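Local coordinates for putative oxidoreductase (Magnetospirillum magnetotacticum, PDB 3C1A), which is a putative oxidoreductase that probably uses a nicotinamide adenine dinucleotide cofactor, held by its Rossmann domain, to oxidise or reduce an unknown substrate, at residues P167-H175 with V307-S315; M184-W195 with G207-V218. One frame throughout, in Å; residues are numbered along the deposited sequence.

Contact 1 (P167-H175 with V307-S315); sequences PMLWDWGAH and VVRVLGACS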
ATOM      1  N   PRO A 167      -4.596  -5.759  13.055  1.00 13.19           N
ATOM      2  CA  PRO A 167      -4.207  -4.610  13.863  1.00 13.58           C
ATOM      3  C   PRO A 167      -3.875  -3.404  13.038  1.00 14.12           C
ATOM      4  O   PRO A 167      -3.173  -3.538  12.021  1.00 13.89           O
ATOM      5  CB  PRO A 167      -2.936  -5.104  14.583  1.00 15.10           C
ATOM      6  CG  PRO A 167      -3.061  -6.531  14.575  1.00 18.07           C
ATOM      7  CD  PRO A 167      -3.686  -6.887  13.302  1.00 13.25           C
HETATM    8  N   MSE A 168      -4.398  -2.248  13.476  1.00 13.80           N
HETATM    9  CA  MSE A 168      -4.144  -0.931  12.862  1.00 14.47           C
HETATM   10  C   MSE A 168      -2.659  -0.737  12.507  1.00 12.45           C
HETATM   11  O   MSE A 168      -2.351  -0.248  11.441  1.00 11.91           O
HETATM   12  CB  MSE A 168      -4.603   0.173  13.838  1.00 13.75           C
HETATM   13  CG  MSE A 168      -4.248   1.544  13.416  1.00  8.70           C
HETATM   14 SE   MSE A 168      -4.980   2.875  14.568  0.75  8.34          SE
HETATM   15  CE  MSE A 168      -3.859   2.439  16.180  1.00  5.43           C
ATOM     16  N   LEU A 169      -1.741  -1.134  13.387  1.00 13.12           N
ATOM     17  CA  LEU A 169      -0.286  -0.945  13.146  1.00 14.61           C
ATOM     18  C   LEU A 169       0.075  -1.561  11.783  1.00 14.58           C
ATOM     19  O   LEU A 169       0.765  -0.952  10.970  1.00 15.58           O
ATOM     20  CB  LEU A 169       0.550  -1.589  14.275  1.00 15.68           C
ATOM     21  CG  LEU A 169       2.061  -1.308  14.369  1.00 19.60           C
ATOM     22  CD1 LEU A 169       2.482  -0.971  15.835  1.00 22.74           C
ATOM     23  CD2 LEU A 169       2.898  -2.445  13.798  1.00 24.09           C
ATOM     24  N   TRP A 170      -0.433  -2.760  11.525  1.00 14.97           N
ATOM     25  CA  TRP A 170      -0.100  -3.487  10.303  1.00 13.50           C
ATOM     26  C   TRP A 170      -0.861  -2.935   9.141  1.00 17.02           C
ATOM     27  O   TRP A 170      -0.267  -2.608   8.122  1.00 15.72           O
ATOM     28  CB  TRP A 170      -0.406  -4.966  10.450  1.00 15.49           C
ATOM     29  CG  TRP A 170       0.650  -5.629  11.276  1.00 14.56           C
ATOM     30  CD1 TRP A 170       0.751  -5.629  12.630  1.00 18.82           C
ATOM     31  CD2 TRP A 170       1.798  -6.309  10.779  1.00 14.65           C
ATOM     32  NE1 TRP A 170       1.878  -6.305  13.019  1.00 18.01           N
ATOM     33  CE2 TRP A 170       2.548  -6.733  11.901  1.00 17.78           C
ATOM     34  CE3 TRP A 170       2.263  -6.612   9.502  1.00 16.41           C
ATOM     35  CZ2 TRP A 170       3.726  -7.456  11.775  1.00 14.72           C
ATOM     36  CZ3 TRP A 170       3.443  -7.320   9.380  1.00 13.44           C
ATOM     37  CH2 TRP A 170       4.153  -7.738  10.505  1.00 15.99           C
ATOM     38  N   ASP A 171      -2.167  -2.866   9.299  1.00 17.81           N
ATOM     39  CA  ASP A 171      -3.073  -2.471   8.226  1.00 19.13           C
ATOM     40  C   ASP A 171      -2.808  -1.029   7.774  1.00 21.12           C
ATOM     41  O   ASP A 171      -2.452  -0.805   6.624  1.00 24.12           O
ATOM     42  CB  ASP A 171      -4.508  -2.703   8.703  1.00 21.35           C
ATOM     43  CG  ASP A 171      -5.567  -2.414   7.661  1.00 26.78           C
ATOM     44  OD1 ASP A 171      -5.279  -2.263   6.448  1.00 33.03           O
ATOM     45  OD2 ASP A 171      -6.739  -2.349   8.085  1.00 33.78           O
ATOM     46  N   TRP A 172      -2.957  -0.057   8.668  1.00 16.92           N
ATOM     47  CA  TRP A 172      -2.660   1.332   8.313  1.00 15.23           C
ATOM     48  C   TRP A 172      -1.169   1.575   8.249  1.00 11.96           C
ATOM     49  O   TRP A 172      -0.713   2.303   7.418  1.00 12.99           O
ATOM     50  CB  TRP A 172      -3.265   2.312   9.324  1.00 14.81           C
ATOM     51  CG  TRP A 172      -4.756   2.235   9.503  1.00 14.45           C
ATOM     52  CD1 TRP A 172      -5.603   1.219   9.117  1.00 20.43           C
ATOM     53  CD2 TRP A 172      -5.581   3.207  10.167  1.00 16.94           C
ATOM     54  NE1 TRP A 172      -6.901   1.524   9.483  1.00 20.37           N
ATOM     55  CE2 TRP A 172      -6.913   2.729  10.130  1.00 18.42           C
ATOM     56  CE3 TRP A 172      -5.331   4.440  10.760  1.00 11.51           C
ATOM     57  CZ2 TRP A 172      -7.973   3.446  10.672  1.00 20.38           C
ATOM     58  CZ3 TRP A 172      -6.380   5.131  11.307  1.00  9.02           C
ATOM     59  CH2 TRP A 172      -7.676   4.627  11.283  1.00 12.99           C
ATOM     60  N   GLY A 173      -0.395   0.955   9.137  1.00 11.37           N
ATOM     61  CA  GLY A 173       1.051   1.204   9.177  1.00 11.37           C
ATOM     62  C   GLY A 173       1.810   0.817   7.914  1.00  8.23           C
ATOM     63  O   GLY A 173       2.723   1.531   7.500  1.00 10.37           O
ATOM     64  N   ALA A 174       1.430  -0.294   7.281  1.00 10.83           N
ATOM     65  CA  ALA A 174       2.080  -0.722   6.049  1.00 11.01           C
ATOM     66  C   ALA A 174       1.928   0.385   4.984  1.00 12.04           C
ATOM     67  O   ALA A 174       2.815   0.636   4.178  1.00 13.75           O
ATOM     68  CB  ALA A 174       1.500  -2.101   5.550  1.00  7.57           C
ATOM     69  N   HIS A 175       0.835   1.096   5.036  1.00 15.67           N
ATOM     70  CA  HIS A 175       0.600   2.156   4.033  1.00  9.44           C
ATOM     71  C   HIS A 175       1.666   3.295   4.187  1.00 15.65           C
ATOM     72  O   HIS A 175       2.297   3.742   3.211  1.00 17.73           O
ATOM     73  CB  HIS A 175      -0.807   2.660   4.201  1.00 18.39           C
ATOM     74  CG  HIS A 175      -1.183   3.715   3.224  1.00 13.44           C
ATOM     75  ND1 HIS A 175      -1.237   3.482   1.870  1.00 27.84           N
ATOM     76  CD2 HIS A 175      -1.502   5.022   3.402  1.00 31.37           C
ATOM     77  CE1 HIS A 175      -1.589   4.603   1.250  1.00 29.03           C
ATOM     78  NE2 HIS A 175      -1.744   5.556   2.157  1.00 20.20           N
ATOM     79  N   VAL A 307       8.947  -3.670   4.574  1.00 11.19           N
ATOM     80  CA  VAL A 307       7.808  -3.090   5.350  1.00 10.56           C
ATOM     81  C   VAL A 307       7.367  -4.064   6.440  1.00 10.77           C
ATOM     82  O   VAL A 307       7.096  -3.631   7.566  1.00  8.49           O
ATOM     83  CB  VAL A 307       6.595  -2.823   4.484  1.00  5.21           C
ATOM     84  CG1 VAL A 307       5.375  -2.495   5.333  1.00 10.82           C
ATOM     85  CG2 VAL A 307       6.910  -1.692   3.388  1.00  5.17           C
ATOM     86  N   VAL A 308       7.230  -5.348   6.077  1.00 12.56           N
ATOM     87  CA  VAL A 308       6.873  -6.398   7.053  1.00 13.53           C
ATOM     88  C   VAL A 308       7.903  -6.505   8.173  1.00 16.21           C
ATOM     89  O   VAL A 308       7.559  -6.733   9.366  1.00 12.78           O
ATOM     90  CB  VAL A 308       6.655  -7.789   6.390  1.00 14.90           C
ATOM     91  CG1 VAL A 308       6.597  -8.937   7.447  1.00  9.44           C
ATOM     92  CG2 VAL A 308       5.366  -7.838   5.590  1.00  7.74           C
ATOM     93  N   ARG A 309       9.165  -6.318   7.822  1.00 15.93           N
ATOM     94  CA  ARG A 309      10.235  -6.384   8.837  1.00 16.96           C
ATOM     95  C   ARG A 309      10.089  -5.266   9.861  1.00 14.50           C
ATOM     96  O   ARG A 309      10.154  -5.486  11.055  1.00 15.37           O
ATOM     97  CB  ARG A 309      11.624  -6.344   8.191  1.00 18.11           C
ATOM     98  CG  ARG A 309      12.731  -6.441   9.246  1.00 23.80           C
ATOM     99  CD  ARG A 309      14.121  -6.527   8.667  1.00 25.92           C
ATOM    100  NE  ARG A 309      14.297  -7.720   7.857  1.00 27.27           N
ATOM    101  CZ  ARG A 309      14.386  -7.722   6.533  1.00 29.36           C
ATOM    102  NH1 ARG A 309      14.316  -6.591   5.843  1.00 29.07           N
ATOM    103  NH2 ARG A 309      14.552  -8.865   5.889  1.00 36.88           N
ATOM    104  N   VAL A 310       9.830  -4.063   9.392  1.00 14.98           N
ATOM    105  CA  VAL A 310       9.703  -2.917  10.266  1.00 16.39           C
ATOM    106  C   VAL A 310       8.434  -3.059  11.125  1.00 17.01           C
ATOM    107  O   VAL A 310       8.431  -2.712  12.298  1.00 16.95           O
ATOM    108  CB  VAL A 310       9.586  -1.596   9.445  1.00 15.21           C
ATOM    109  CG1 VAL A 310       9.227  -0.425  10.353  1.00 15.60           C
ATOM    110  CG2 VAL A 310      10.843  -1.304   8.654  1.00 12.48           C
ATOM    111  N   LEU A 311       7.334  -3.521  10.527  1.00 16.54           N
ATOM    112  CA  LEU A 311       6.092  -3.605  11.278  1.00 15.90           C
ATOM    113  C   LEU A 311       6.235  -4.585  12.432  1.00 16.29           C
ATOM    114  O   LEU A 311       5.773  -4.304  13.548  1.00 18.12           O
ATOM    115  CB  LEU A 311       4.946  -3.992  10.375  1.00 13.98           C
ATOM    116  CG  LEU A 311       4.558  -2.881   9.408  1.00 10.31           C
ATOM    117  CD1 LEU A 311       3.527  -3.413   8.488  1.00  9.20           C
ATOM    118  CD2 LEU A 311       4.067  -1.682  10.229  1.00 13.71           C
ATOM    119  N   GLY A 312       6.893  -5.712  12.170  1.00 17.65           N
ATOM    120  CA  GLY A 312       7.193  -6.690  13.215  1.00 19.83           C
ATOM    121  C   GLY A 312       8.089  -6.154  14.323  1.00 22.88           C
ATOM    122  O   GLY A 312       7.890  -6.508  15.490  1.00 24.87           O
ATOM    123  N   ALA A 313       9.045  -5.286  13.968  1.00 23.03           N
ATOM    124  CA  ALA A 313       9.882  -4.566  14.959  1.00 25.28           C
ATOM    125  C   ALA A 313       9.108  -3.577  15.860  1.00 25.26           C
ATOM    126  O   ALA A 313       9.593  -3.209  16.915  1.00 28.01           O
ATOM    127  CB  ALA A 313      11.023  -3.831  14.254  1.00 25.80           C
ATOM    128  N   CYS A 314       7.932  -3.137  15.423  1.00 25.26           N
ATOM    129  CA  CYS A 314       7.092  -2.202  16.181  1.00 26.52           C
ATOM    130  C   CYS A 314       6.003  -2.913  16.968  1.00 29.52           C
ATOM    131  O   CYS A 314       5.344  -2.307  17.804  1.00 30.86           O
ATOM    132  CB  CYS A 314       6.412  -1.234  15.219  1.00 23.82           C
ATOM    133  SG  CYS A 314       7.511  -0.127  14.364  1.00 31.30           S
ATOM    134  N   SER A 315       5.781  -4.189  16.674  1.00 33.07           N
ATOM    135  CA  SER A 315       4.719  -4.951  17.320  1.00 37.27           C
ATOM    136  C   SER A 315       5.175  -5.398  18.691  1.00 40.73           C
ATOM    137  O   SER A 315       4.386  -5.982  19.452  1.00 43.60           O
ATOM    138  CB  SER A 315       4.368  -6.195  16.497  1.00 37.92           C
ATOM    139  OG  SER A 315       4.094  -5.869  15.151  1.00 34.92           O
ATOM    140  OXT SER A 315       6.348  -5.207  19.037  1.00 44.34           O
TER
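Leu311 lies against the indole of Trp170, its CB 3.6 Å from the centroid of the six-membered ring and only 4° off the ring normal, a CH-pi contact over one face. With CG anti to the carbonyl carbon (chi1 -70°), the rest of Leu311 runs on as a knob into the hole formed by Leu169, Trp170, Gly173 and Ala174: CD1 meets Ala174 CB at 3.8 Å, and the Leu311 and Leu169 side chains slide past each other in opposite directions, CD2 to CD2 3.8 Å. Gly173 and Ala174, the small members of the hole, let Leu311 come close to the helix backbone. At the Ala174 end, Val307 CG1 rests on Ala174 CB at 3.9 Å; at the other, Leu169 packs on Cys314 CB. The indole N-H makes a weak, bent bond, Trp170 NE1 to Ser315 OG 3.1 Å. That hydroxyl is itself positioned by donating to Leu311 O, while Cys314 N reaches the same carbonyl from the opposite face. Farther out, Leu104 touches Trp170, and Leu211 of strand 204-215 lies against Leu169 and Cys314. The whole is a buried helix pair, crossing at 138° with Leu311 as a knob in the facing helix, beside the mixed sheet of a GFO/IDH/MocA-type C-terminal domain.

Contact 2 (M184-W195 with G207-V218); sequences MGRDPDSTSASW and GDVTLTLAFSTV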
HETATM    1  N   MSE A 184      13.283   7.260   1.827  1.00 15.20           N
HETATM    2  CA  MSE A 184      14.627   7.270   2.431  1.00 14.96           C
HETATM    3  C   MSE A 184      15.622   6.394   1.687  1.00 17.41           C
HETATM    4  O   MSE A 184      16.798   6.599   1.822  1.00 15.86           O
HETATM    5  CB  MSE A 184      14.607   6.857   3.897  1.00 14.70           C
HETATM    6  CG  MSE A 184      13.815   7.757   4.823  1.00 11.98           C
HETATM    7 SE   MSE A 184      14.281   9.647   4.754  0.75 13.56          SE
HETATM    8  CE  MSE A 184      15.751   9.609   6.052  1.00 17.82           C
ATOM      9  N   GLY A 185      15.157   5.402   0.934  1.00 16.95           N
ATOM     10  CA  GLY A 185      16.040   4.559   0.124  1.00 17.11           C
ATOM     11  C   GLY A 185      16.838   3.530   0.893  1.00 18.26           C
ATOM     12  O   GLY A 185      17.778   2.951   0.364  1.00 20.29           O
ATOM     13  N   ARG A 186      16.460   3.297   2.136  1.00 16.20           N
ATOM     14  CA  ARG A 186      17.208   2.423   3.015  1.00 17.37           C
ATOM     15  C   ARG A 186      16.329   2.025   4.159  1.00 14.36           C
ATOM     16  O   ARG A 186      15.240   2.569   4.335  1.00 14.20           O
ATOM     17  CB  ARG A 186      18.451   3.137   3.566  1.00 17.11           C
ATOM     18  CG  ARG A 186      18.158   4.508   4.134  1.00 19.66           C
ATOM     19  CD  ARG A 186      19.271   5.058   5.033  1.00 25.78           C
ATOM     20  NE  ARG A 186      19.269   4.338   6.294  1.00 32.79           N
ATOM     21  CZ  ARG A 186      19.873   4.704   7.413  1.00 35.86           C
ATOM     22  NH1 ARG A 186      20.591   5.828   7.503  1.00 33.16           N
ATOM     23  NH2 ARG A 186      19.745   3.920   8.467  1.00 34.30           N
ATOM     24  N   ASP A 187      16.823   1.118   4.982  1.00 15.17           N
ATOM     25  CA  ASP A 187      16.095   0.681   6.149  1.00 18.49           C
ATOM     26  C   ASP A 187      16.476   1.494   7.397  1.00 18.25           C
ATOM     27  O   ASP A 187      17.574   2.000   7.512  1.00 19.63           O
ATOM     28  CB  ASP A 187      16.371  -0.799   6.410  1.00 18.15           C
ATOM     29  CG  ASP A 187      15.619  -1.719   5.458  1.00 25.05           C
ATOM     30  OD1 ASP A 187      14.619  -1.294   4.832  1.00 18.43           O
ATOM     31  OD2 ASP A 187      16.042  -2.886   5.340  1.00 30.85           O
ATOM     32  N   PRO A 188      15.572   1.583   8.365  1.00 18.64           N
ATOM     33  CA  PRO A 188      15.916   2.333   9.572  1.00 15.76           C
ATOM     34  C   PRO A 188      16.983   1.679  10.462  1.00 19.00           C
ATOM     35  O   PRO A 188      17.092   0.454  10.514  1.00 16.85           O
ATOM     36  CB  PRO A 188      14.568   2.466  10.305  1.00 14.54           C
ATOM     37  CG  PRO A 188      13.717   1.342   9.756  1.00 18.89           C
ATOM     38  CD  PRO A 188      14.177   1.111   8.354  1.00 16.76           C
ATOM     39  N   ASP A 189      17.757   2.524  11.136  1.00 19.06           N
ATOM     40  CA  ASP A 189      18.711   2.107  12.176  1.00 21.84           C
ATOM     41  C   ASP A 189      17.966   1.641  13.388  1.00 24.19           C
ATOM     42  O   ASP A 189      18.447   0.801  14.110  1.00 24.57           O
ATOM     43  CB  ASP A 189      19.570   3.292  12.650  1.00 23.69           C
ATOM     44  CG  ASP A 189      20.305   3.934  11.544  1.00 27.42           C
ATOM     45  OD1 ASP A 189      21.103   3.240  10.891  1.00 39.90           O
ATOM     46  OD2 ASP A 189      20.069   5.128  11.299  1.00 35.70           O
ATOM     47  N   SER A 190      16.828   2.286  13.662  1.00 25.27           N
ATOM     48  CA  SER A 190      15.940   1.849  14.736  1.00 24.17           C
ATOM     49  C   SER A 190      14.473   2.126  14.446  1.00 21.96           C
ATOM     50  O   SER A 190      14.116   3.052  13.690  1.00 18.60           O
ATOM     51  CB  SER A 190      16.329   2.496  16.063  1.00 25.12           C
ATOM     52  OG  SER A 190      16.208   3.885  15.957  1.00 27.01           O
ATOM     53  N   THR A 191      13.639   1.303  15.084  1.00 22.54           N
ATOM     54  CA  THR A 191      12.192   1.325  14.946  1.00 22.83           C
ATOM     55  C   THR A 191      11.592   1.057  16.325  1.00 21.26           C
ATOM     56  O   THR A 191      12.000   0.107  17.010  1.00 21.22           O
ATOM     57  CB  THR A 191      11.718   0.197  14.037  1.00 23.74           C
ATOM     58  OG1 THR A 191      12.535   0.152  12.874  1.00 29.69           O
ATOM     59  CG2 THR A 191      10.296   0.419  13.628  1.00 31.62           C
ATOM     60  N   SER A 192      10.682   1.917  16.742  1.00 18.14           N
ATOM     61  CA  SER A 192       9.918   1.732  17.976  1.00 19.62           C
ATOM     62  C   SER A 192       8.526   2.309  17.834  1.00 19.51           C
ATOM     63  O   SER A 192       8.281   3.147  16.986  1.00 19.57           O
ATOM     64  CB  SER A 192      10.629   2.388  19.150  1.00 18.72           C
ATOM     65  OG  SER A 192      10.752   3.780  18.964  1.00 23.35           O
ATOM     66  N   ALA A 193       7.613   1.834  18.663  1.00 19.65           N
ATOM     67  CA  ALA A 193       6.225   2.282  18.630  1.00 18.54           C
ATOM     68  C   ALA A 193       5.832   2.738  20.028  1.00 18.49           C
ATOM     69  O   ALA A 193       6.202   2.109  21.031  1.00 21.77           O
ATOM     70  CB  ALA A 193       5.306   1.176  18.154  1.00 20.04           C
ATOM     71  N   SER A 194       5.120   3.844  20.077  1.00 17.10           N
ATOM     72  CA  SER A 194       4.688   4.448  21.325  1.00 19.75           C
ATOM     73  C   SER A 194       3.205   4.727  21.274  1.00 16.43           C
ATOM     74  O   SER A 194       2.724   5.519  20.442  1.00 17.96           O
ATOM     75  CB  SER A 194       5.447   5.734  21.609  1.00 22.18           C
ATOM     76  OG  SER A 194       5.220   6.157  22.946  1.00 30.85           O
ATOM     77  N   TRP A 195       2.497   4.070  22.186  1.00 17.32           N
ATOM     78  CA  TRP A 195       1.055   4.199  22.315  1.00 16.95           C
ATOM     79  C   TRP A 195       0.726   5.289  23.310  1.00 16.87           C
ATOM     80  O   TRP A 195       1.022   5.168  24.498  1.00 20.24           O
ATOM     81  CB  TRP A 195       0.436   2.887  22.784  1.00 16.65           C
ATOM     82  CG  TRP A 195       0.470   1.826  21.738  1.00 17.38           C
ATOM     83  CD1 TRP A 195       1.483   0.968  21.493  1.00 17.96           C
ATOM     84  CD2 TRP A 195      -0.553   1.528  20.788  1.00 18.45           C
ATOM     85  NE1 TRP A 195       1.163   0.139  20.448  1.00 20.67           N
ATOM     86  CE2 TRP A 195      -0.085   0.466  19.995  1.00 16.52           C
ATOM     87  CE3 TRP A 195      -1.816   2.046  20.537  1.00 16.53           C
ATOM     88  CZ2 TRP A 195      -0.838  -0.080  18.975  1.00 19.20           C
ATOM     89  CZ3 TRP A 195      -2.559   1.514  19.544  1.00 17.44           C
ATOM     90  CH2 TRP A 195      -2.079   0.458  18.761  1.00 21.01           C
ATOM     91  N   GLY A 207      -7.342   3.215  19.552  1.00 13.90           N
ATOM     92  CA  GLY A 207      -6.158   3.886  20.036  1.00 16.86           C
ATOM     93  C   GLY A 207      -5.403   4.792  19.101  1.00 14.66           C
ATOM     94  O   GLY A 207      -5.866   5.138  18.007  1.00 15.48           O
ATOM     95  N   ASP A 208      -4.229   5.176  19.596  1.00 16.79           N
ATOM     96  CA  ASP A 208      -3.387   6.254  19.080  1.00 15.25           C
ATOM     97  C   ASP A 208      -1.941   5.825  19.266  1.00 15.96           C
ATOM     98  O   ASP A 208      -1.491   5.766  20.396  1.00 11.34           O
ATOM     99  CB  ASP A 208      -3.646   7.515  19.903  1.00 16.35           C
ATOM    100  CG  ASP A 208      -2.999   8.788  19.316  1.00 16.98           C
ATOM    101  OD1 ASP A 208      -2.228   8.703  18.324  1.00 16.15           O
ATOM    102  OD2 ASP A 208      -3.240   9.902  19.896  1.00 13.87           O
ATOM    103  N   VAL A 209      -1.228   5.540  18.160  1.00 13.27           N
ATOM    104  CA  VAL A 209       0.150   5.081  18.228  1.00 14.45           C
ATOM    105  C   VAL A 209       0.994   5.944  17.300  1.00 12.92           C
ATOM    106  O   VAL A 209       0.512   6.450  16.281  1.00 14.65           O
ATOM    107  CB  VAL A 209       0.307   3.598  17.886  1.00 14.27           C
ATOM    108  CG1 VAL A 209      -0.138   3.329  16.445  1.00 15.15           C
ATOM    109  CG2 VAL A 209       1.749   3.122  18.107  1.00 14.65           C
ATOM    110  N   THR A 210       2.217   6.217  17.739  1.00 13.71           N
ATOM    111  CA  THR A 210       3.223   6.808  16.874  1.00 12.26           C
ATOM    112  C   THR A 210       4.401   5.850  16.691  1.00 12.47           C
ATOM    113  O   THR A 210       4.985   5.385  17.683  1.00 14.34           O
ATOM    114  CB  THR A 210       3.681   8.190  17.362  1.00 13.66           C
ATOM    115  OG1 THR A 210       2.595   9.119  17.153  1.00 16.69           O
ATOM    116  CG2 THR A 210       4.902   8.651  16.523  1.00 10.79           C
ATOM    117  N   LEU A 211       4.721   5.554  15.427  1.00 14.21           N
ATOM    118  CA  LEU A 211       5.917   4.800  15.055  1.00 12.80           C
ATOM    119  C   LEU A 211       7.068   5.753  14.781  1.00 15.04           C
ATOM    120  O   LEU A 211       6.912   6.692  14.020  1.00 14.35           O
ATOM    121  CB  LEU A 211       5.692   3.918  13.818  1.00 13.49           C
ATOM    122  CG  LEU A 211       4.476   2.996  13.841  1.00 17.65           C
ATOM    123  CD1 LEU A 211       4.551   2.079  12.663  1.00 18.88           C
ATOM    124  CD2 LEU A 211       4.376   2.215  15.150  1.00 19.15           C
ATOM    125  N   THR A 212       8.211   5.504  15.414  1.00 12.11           N
ATOM    126  CA  THR A 212       9.429   6.265  15.127  1.00 16.20           C
ATOM    127  C   THR A 212      10.457   5.373  14.460  1.00 15.92           C
ATOM    128  O   THR A 212      10.840   4.344  15.012  1.00 18.21           O
ATOM    129  CB  THR A 212      10.061   6.900  16.385  1.00 14.84           C
ATOM    130  OG1 THR A 212       9.057   7.572  17.149  1.00 16.99           O
ATOM    131  CG2 THR A 212      11.143   7.925  15.971  1.00 17.85           C
ATOM    132  N   LEU A 213      10.894   5.804  13.280  1.00 15.34           N
ATOM    133  CA  LEU A 213      11.890   5.121  12.451  1.00 15.35           C
ATOM    134  C   LEU A 213      13.056   6.071  12.296  1.00 14.54           C
ATOM    135  O   LEU A 213      12.871   7.181  11.805  1.00 12.81           O
ATOM    136  CB  LEU A 213      11.314   4.820  11.057  1.00 15.58           C
ATOM    137  CG  LEU A 213      10.294   3.672  10.881  1.00 23.53           C
ATOM    138  CD1 LEU A 213       9.129   3.788  11.829  1.00 25.31           C
ATOM    139  CD2 LEU A 213       9.798   3.586   9.429  1.00 18.83           C
ATOM    140  N   ALA A 214      14.242   5.663  12.756  1.00 13.25           N
ATOM    141  CA  ALA A 214      15.437   6.514  12.693  1.00 14.18           C
ATOM    142  C   ALA A 214      16.353   6.144  11.533  1.00 12.76           C
ATOM    143  O   ALA A 214      16.663   4.970  11.284  1.00 14.79           O
ATOM    144  CB  ALA A 214      16.212   6.472  14.044  1.00 15.54           C
ATOM    145  N   PHE A 215      16.779   7.168  10.812  1.00 15.39           N
ATOM    146  CA  PHE A 215      17.671   7.024   9.670  1.00 16.03           C
ATOM    147  C   PHE A 215      18.844   7.954   9.910  1.00 16.74           C
ATOM    148  O   PHE A 215      18.833   9.102   9.508  1.00 15.46           O
ATOM    149  CB  PHE A 215      16.973   7.438   8.404  1.00 15.09           C
ATOM    150  CG  PHE A 215      15.772   6.620   8.087  1.00 16.05           C
ATOM    151  CD1 PHE A 215      14.526   6.965   8.591  1.00 16.11           C
ATOM    152  CD2 PHE A 215      15.878   5.535   7.228  1.00 16.05           C
ATOM    153  CE1 PHE A 215      13.408   6.218   8.299  1.00 11.73           C
ATOM    154  CE2 PHE A 215      14.758   4.788   6.908  1.00 16.87           C
ATOM    155  CZ  PHE A 215      13.513   5.133   7.452  1.00  8.93           C
ATOM    156  N   SER A 216      19.842   7.409  10.577  1.00 17.87           N
ATOM    157  CA  SER A 216      20.943   8.155  11.163  1.00 22.30           C
ATOM    158  C   SER A 216      20.391   9.323  11.965  1.00 24.65           C
ATOM    159  O   SER A 216      19.761   9.088  13.015  1.00 27.34           O
ATOM    160  CB  SER A 216      21.949   8.539  10.092  1.00 23.54           C
ATOM    161  OG  SER A 216      22.523   7.353   9.568  1.00 33.48           O
ATOM    162  N   THR A 217      20.569  10.556  11.483  1.00 24.49           N
ATOM    163  CA  THR A 217      20.132  11.733  12.237  1.00 25.61           C
ATOM    164  C   THR A 217      18.705  12.222  11.895  1.00 23.82           C
ATOM    165  O   THR A 217      18.270  13.281  12.388  1.00 25.26           O
ATOM    166  CB  THR A 217      21.104  12.906  12.024  1.00 23.50           C
ATOM    167  OG1 THR A 217      21.068  13.313  10.646  1.00 28.69           O
ATOM    168  CG2 THR A 217      22.529  12.497  12.427  1.00 29.02           C
ATOM    169  N   VAL A 218      17.975  11.460  11.079  1.00 20.60           N
ATOM    170  CA  VAL A 218      16.680  11.908  10.572  1.00 18.74           C
ATOM    171  C   VAL A 218      15.651  10.930  11.120  1.00 19.34           C
ATOM    172  O   VAL A 218      15.834   9.716  10.980  1.00 17.09           O
ATOM    173  CB  VAL A 218      16.647  11.879   9.020  1.00 17.93           C
ATOM    174  CG1 VAL A 218      15.246  12.169   8.474  1.00 15.89           C
ATOM    175  CG2 VAL A 218      17.663  12.827   8.437  1.00 21.19           C
TER
HETATM  176  O   HOH W   1      13.188   4.235  16.777  1.00 41.34           O
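Phe215 is enclosed between Met184 and Pro188 at one end of this contact. Selenomethionine Met184 puts CG over the centre of the ring, 3.6 Å from its centroid; bends at chi2 and chi3 (-53° and -86°) then fold the chain back, bringing CE to 3.6 Å from Val218 CG1. Pro188 is a compact, conformationally restricted ring whose CB lies over the opposite face, offset toward the rim. Arg186 passes alongside, its guanidinium turned 77° from the phenyl plane. NE and NH2 both grip Asp187 O, NH2 forms a salt bridge with Asp189 OD1, and NH1 donates to Ser216 OG at 3.2 Å, so the planar group is fixed in rotation. Asp189 and Ser190 together face Ala214, a classic beta bulge in which Asp189 N bonds to Ala214 O at 2.7 Å.

Beyond the bulge the strands pair as a regular antiparallel hairpin. Its inner face, covered by helices 168-184 and 301-314, is tightly packed: Ala193 CB and Leu211 CD2 are only 3.3 Å apart, and Val209 CB sits over the six-membered ring of Trp195, 3.6 Å from its centroid. The other face is looser and more exposed, with Ser190, Ser192 and Ser194 beside Thr210 and Thr212. Here a water donates to Thr212 O at 2.9 Å and also bonds Ser190 OG, with a weaker link to Ser192 OG. Small hydroxyl residues suit such a wet surface, whereas the opposite face is mostly hydrocarbon, with Thr191 presenting its CG2 to Leu213 CD1. The chemistry thus implies an amphipathic edge hairpin, pinned at its bulged end by an arginine whose charge is probably largely balanced by Asp189.

From the N terminus the chain first builds the Rossmann-type parallel sheet, then enters the mixed sheet through strand 148-158 and reaches helix 168-184, where contact 1 begins. That helix leads directly into contact 2, whose hairpin closes a short loop of 11 residues. Contact 1 closes only when segment 307-315 of helix 301-314 returns, with 131 residues between the two segments, so the local hairpin lies wholly within the longer closure. The two meet physically, their centres 11 Å apart: Val310 CG1 lies 3.5 Å from Thr191 CG2, and Met168 CE lies 3.7 Å from Trp195 CH2. Together they hold the helix pair against one face of the mixed sheet, near its 190-201 edge.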